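PDB 3DH0: SAM dependent methyltransferase from Aquifex aeolicus, which binds S-adenosylmethionine and probably transfers its methyl group to an acceptor. Local coordinates for residues L35-G47 with L55-D69. Numbering follows the deposited sequence.
Sequences LKEGMTVLDVGTG and LSKMVGEKGKVYAID. With SAM (S-adenosylmethionine), chain C.
Val41 and Asp43 bond alternately to Lys64, Tyr66 and Ile68 in parallel register, Val41 N reaching Lys64 O at 2.9 Å and Asp43 N reaching Tyr66 O at 2.8 Å, with the axes of strands 40-43 and 64-69 17° apart. Helix 52-59 links the two strands and packs on one face, completing a right-handed beta-alpha-beta unit of the Rossmann-like methyltransferase fold. On that face, Val41 CG1 lies 3.6 Å from Val65 CG2, the two valines side by side, while Leu35 CD2 wedges against Leu55 CD2 and Met58 CB. On the other face, Thr40 CG2 meets the edge of the Tyr66 ring, and Leu42 CD1 rests on Tyr66 CB at 3.6 Å. Past strand 40-43, Thr46 N is held by Ile68 O at 3.1 Å, drawing the glycine-rich loop 45-47 toward Asp69. There OD2 of Asp69 accepts Gly47 N at 2.6 Å and the SAM ribose O3' at 3.2 Å, and OD1 takes O2' at 2.5 Å. An alanine here would remove the carboxylate and is likely to leave both ribose hydroxyls and Gly47 N without this shared acceptor. Gly45 O receives the SAM amino group while Asp69 accepts the ribose diol, an arrangement characteristic of class I Rossmann-like methyltransferases.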
# COMPACT_ATOMS: atom_id res chain seq x y z
N LEU A 35 -4.76 -10.66 -4.59
CA LEU A 35 -4.44 -11.03 -3.22
C LEU A 35 -5.22 -12.31 -2.91
O LEU A 35 -6.42 -12.39 -3.15
CB LEU A 35 -4.83 -9.93 -2.23
CG LEU A 35 -4.51 -10.25 -0.76
CD1 LEU A 35 -3.02 -10.36 -0.54
CD2 LEU A 35 -5.08 -9.18 0.11
N LYS A 36 -4.53 -13.31 -2.37
CA LYS A 36 -5.20 -14.55 -2.08
C LYS A 36 -4.94 -15.06 -0.69
O LYS A 36 -4.02 -14.63 -0.01
CB LYS A 36 -4.81 -15.61 -3.11
CG LYS A 36 -5.03 -15.15 -4.54
CD LYS A 36 -4.77 -16.24 -5.56
CE LYS A 36 -4.51 -15.64 -6.93
NZ LYS A 36 -5.52 -14.60 -7.27
N GLU A 37 -5.79 -15.99 -0.27
CA GLU A 37 -5.70 -16.61 1.03
C GLU A 37 -4.31 -17.25 1.17
O GLU A 37 -3.80 -17.87 0.23
CB GLU A 37 -6.78 -17.67 1.14
CG GLU A 37 -7.09 -18.07 2.55
CD GLU A 37 -8.09 -19.20 2.60
OE1 GLU A 37 -9.07 -19.17 1.82
OE2 GLU A 37 -7.91 -20.12 3.44
N GLY A 38 -3.71 -17.09 2.35
CA GLY A 38 -2.39 -17.64 2.62
C GLY A 38 -1.23 -16.73 2.25
O GLY A 38 -0.12 -16.91 2.73
N MET A 39 -1.49 -15.76 1.38
CA MET A 39 -0.46 -14.82 0.96
C MET A 39 0.05 -13.89 2.06
O MET A 39 -0.70 -13.49 2.95
CB MET A 39 -0.97 -13.95 -0.20
CG MET A 39 -0.87 -14.60 -1.56
SD MET A 39 -1.44 -13.52 -2.85
CE MET A 39 -0.01 -12.70 -3.29
N THR A 40 1.33 -13.58 2.02
CA THR A 40 1.89 -12.67 2.99
C THR A 40 1.91 -11.36 2.24
O THR A 40 2.47 -11.27 1.15
CB THR A 40 3.31 -13.05 3.40
OG1 THR A 40 3.24 -14.18 4.27
CG2 THR A 40 3.98 -11.91 4.13
N VAL A 41 1.24 -10.36 2.81
CA VAL A 41 1.16 -9.08 2.16
C VAL A 41 1.81 -7.94 2.94
O VAL A 41 1.73 -7.88 4.16
CB VAL A 41 -0.31 -8.71 1.87
CG1 VAL A 41 -1.15 -8.96 3.09
CG2 VAL A 41 -0.41 -7.26 1.44
N LEU A 42 2.47 -7.05 2.20
CA LEU A 42 3.12 -5.90 2.79
C LEU A 42 2.27 -4.68 2.47
O LEU A 42 1.92 -4.45 1.32
CB LEU A 42 4.53 -5.70 2.22
CG LEU A 42 5.31 -4.54 2.84
CD1 LEU A 42 5.51 -4.80 4.33
CD2 LEU A 42 6.65 -4.36 2.16
N ASP A 43 1.92 -3.93 3.52
CA ASP A 43 1.12 -2.73 3.39
C ASP A 43 2.09 -1.60 3.69
O ASP A 43 2.38 -1.33 4.85
CB ASP A 43 -0.01 -2.76 4.43
CG ASP A 43 -1.01 -1.62 4.27
OD1 ASP A 43 -1.00 -0.95 3.21
OD2 ASP A 43 -1.82 -1.41 5.20
N VAL A 44 2.57 -0.94 2.65
CA VAL A 44 3.57 0.11 2.81
C VAL A 44 3.21 1.33 3.68
O VAL A 44 3.70 1.45 4.79
CB VAL A 44 4.10 0.53 1.43
CG1 VAL A 44 5.17 1.59 1.57
CG2 VAL A 44 4.69 -0.68 0.74
N GLY A 45 2.38 2.24 3.20
CA GLY A 45 2.04 3.36 4.07
C GLY A 45 0.81 2.99 4.87
O GLY A 45 -0.28 3.48 4.61
N THR A 46 0.99 2.12 5.86
CA THR A 46 -0.13 1.65 6.64
C THR A 46 -0.94 2.77 7.30
O THR A 46 -2.15 2.64 7.49
CB THR A 46 0.33 0.64 7.69
OG1 THR A 46 -0.77 -0.20 8.04
CG2 THR A 46 0.82 1.35 8.94
N GLY A 47 -0.28 3.87 7.64
CA GLY A 47 -0.96 5.00 8.25
C GLY A 47 -1.80 4.68 9.47
O GLY A 47 -1.28 4.30 10.51
N LEU A 55 -7.12 -6.52 4.18
CA LEU A 55 -5.98 -7.37 3.88
C LEU A 55 -5.97 -8.56 4.85
O LEU A 55 -5.73 -9.70 4.46
CB LEU A 55 -4.70 -6.56 4.06
CG LEU A 55 -4.57 -5.33 3.16
CD1 LEU A 55 -3.43 -4.45 3.65
CD2 LEU A 55 -4.35 -5.78 1.71
N SER A 56 -6.23 -8.28 6.11
CA SER A 56 -6.26 -9.30 7.14
C SER A 56 -7.26 -10.39 6.77
O SER A 56 -6.93 -11.59 6.75
CB SER A 56 -6.64 -8.67 8.47
OG SER A 56 -6.56 -9.59 9.53
N LYS A 57 -8.48 -9.97 6.47
CA LYS A 57 -9.52 -10.91 6.13
C LYS A 57 -9.18 -11.77 4.93
O LYS A 57 -9.37 -12.99 4.96
CB LYS A 57 -10.83 -10.17 5.85
CG LYS A 57 -11.99 -11.10 5.53
CD LYS A 57 -13.15 -10.39 4.86
CE LYS A 57 -14.28 -11.36 4.53
NZ LYS A 57 -15.36 -10.74 3.69
N MET A 58 -8.66 -11.13 3.88
CA MET A 58 -8.33 -11.82 2.64
C MET A 58 -7.20 -12.83 2.63
O MET A 58 -7.15 -13.66 1.74
CB MET A 58 -8.08 -10.81 1.52
CG MET A 58 -9.36 -10.32 0.86
SD MET A 58 -9.07 -9.61 -0.78
CE MET A 58 -8.63 -11.09 -1.70
N VAL A 59 -6.30 -12.78 3.60
CA VAL A 59 -5.22 -13.75 3.63
C VAL A 59 -5.59 -14.85 4.62
O VAL A 59 -5.06 -15.95 4.57
CB VAL A 59 -3.89 -13.10 4.02
CG1 VAL A 59 -3.52 -12.03 3.00
CG2 VAL A 59 -3.97 -12.52 5.41
N GLY A 60 -6.53 -14.53 5.49
CA GLY A 60 -7.00 -15.49 6.47
C GLY A 60 -6.04 -15.94 7.55
O GLY A 60 -4.90 -15.50 7.63
N GLU A 61 -6.53 -16.84 8.39
CA GLU A 61 -5.79 -17.43 9.49
C GLU A 61 -4.38 -17.86 9.06
O GLU A 61 -3.43 -17.74 9.82
CB GLU A 61 -6.58 -18.63 10.03
CG GLU A 61 -6.94 -19.62 8.90
CD GLU A 61 -7.77 -20.84 9.35
OE1 GLU A 61 -8.00 -21.75 8.50
OE2 GLU A 61 -8.20 -20.88 10.54
N LYS A 62 -4.27 -18.36 7.83
CA LYS A 62 -3.01 -18.84 7.28
C LYS A 62 -2.05 -17.78 6.74
O LYS A 62 -0.84 -18.00 6.71
CB LYS A 62 -3.27 -19.87 6.16
CG LYS A 62 -3.36 -21.33 6.62
CD LYS A 62 -4.54 -21.57 7.57
CE LYS A 62 -4.52 -22.99 8.15
NZ LYS A 62 -5.70 -23.29 9.03
N GLY A 63 -2.58 -16.65 6.28
CA GLY A 63 -1.73 -15.60 5.75
C GLY A 63 -1.16 -14.65 6.79
O GLY A 63 -1.32 -14.84 8.00
N LYS A 64 -0.50 -13.60 6.32
CA LYS A 64 0.07 -12.64 7.24
C LYS A 64 0.10 -11.25 6.63
O LYS A 64 0.22 -11.10 5.42
CB LYS A 64 1.49 -13.07 7.62
CG LYS A 64 1.93 -12.57 8.98
CD LYS A 64 3.38 -12.92 9.22
CE LYS A 64 3.65 -14.40 9.08
NZ LYS A 64 5.09 -14.69 9.27
N VAL A 65 -0.02 -10.24 7.47
CA VAL A 65 -0.00 -8.87 6.98
C VAL A 65 1.04 -8.04 7.71
O VAL A 65 0.95 -7.82 8.91
CB VAL A 65 -1.38 -8.19 7.17
CG1 VAL A 65 -1.32 -6.77 6.66
CG2 VAL A 65 -2.47 -8.97 6.45
N TYR A 66 2.05 -7.58 6.98
CA TYR A 66 3.06 -6.73 7.58
C TYR A 66 2.68 -5.31 7.24
O TYR A 66 2.67 -4.93 6.08
CB TYR A 66 4.45 -7.02 7.01
CG TYR A 66 5.03 -8.34 7.46
CD1 TYR A 66 5.44 -8.53 8.78
CD2 TYR A 66 5.14 -9.41 6.57
CE1 TYR A 66 5.93 -9.74 9.20
CE2 TYR A 66 5.62 -10.62 6.99
CZ TYR A 66 6.01 -10.78 8.30
OH TYR A 66 6.47 -11.99 8.73
N ALA A 67 2.36 -4.53 8.26
CA ALA A 67 1.96 -3.14 8.07
C ALA A 67 3.08 -2.21 8.53
O ALA A 67 3.25 -2.00 9.72
CB ALA A 67 0.69 -2.86 8.86
N ILE A 68 3.83 -1.65 7.59
CA ILE A 68 4.91 -0.74 7.95
C ILE A 68 4.53 0.72 7.80
O ILE A 68 3.47 1.05 7.30
CB ILE A 68 6.15 -0.99 7.08
CG1 ILE A 68 5.76 -0.92 5.60
CG2 ILE A 68 6.78 -2.34 7.44
CD1 ILE A 68 6.93 -0.99 4.63
N ASP A 69 5.41 1.59 8.27
CA ASP A 69 5.19 3.02 8.19
C ASP A 69 6.36 3.71 8.86
O ASP A 69 6.74 3.36 9.98
CB ASP A 69 3.89 3.41 8.89
CG ASP A 69 3.35 4.73 8.40
OD1 ASP A 69 4.10 5.73 8.42
OD2 ASP A 69 2.18 4.79 7.97
N SAM C . -2.61 3.98 3.09
CA SAM C . -3.26 4.61 4.28
C SAM C . -4.76 4.39 4.25
O SAM C . -5.24 3.76 3.31
OXT SAM C . -5.40 4.89 5.23
CB SAM C . -2.97 6.11 4.29
CG SAM C . -1.54 6.32 3.98
SD SAM C . -0.85 8.00 3.91
CE SAM C . -1.58 8.66 2.41
C5' SAM C . 0.79 7.64 3.52
C4' SAM C . 1.64 7.09 4.65
O4' SAM C . 2.90 6.81 4.05
C3' SAM C . 2.00 8.14 5.71
O3' SAM C . 1.29 7.71 6.91
C2' SAM C . 3.49 8.00 5.95
O2' SAM C . 3.97 7.99 7.28
C1' SAM C . 3.83 6.78 5.05
N9 SAM C . 5.12 6.77 4.39
C8 SAM C . 5.78 7.77 3.70
N7 SAM C . 6.92 7.39 3.22
C5 SAM C . 7.03 6.06 3.61
C6 SAM C . 8.04 5.07 3.39
N6 SAM C . 9.17 5.34 2.70
N1 SAM C . 7.84 3.80 3.92
C2 SAM C . 6.70 3.58 4.61
N3 SAM C . 5.70 4.43 4.86
C4 SAM C . 5.93 5.66 4.33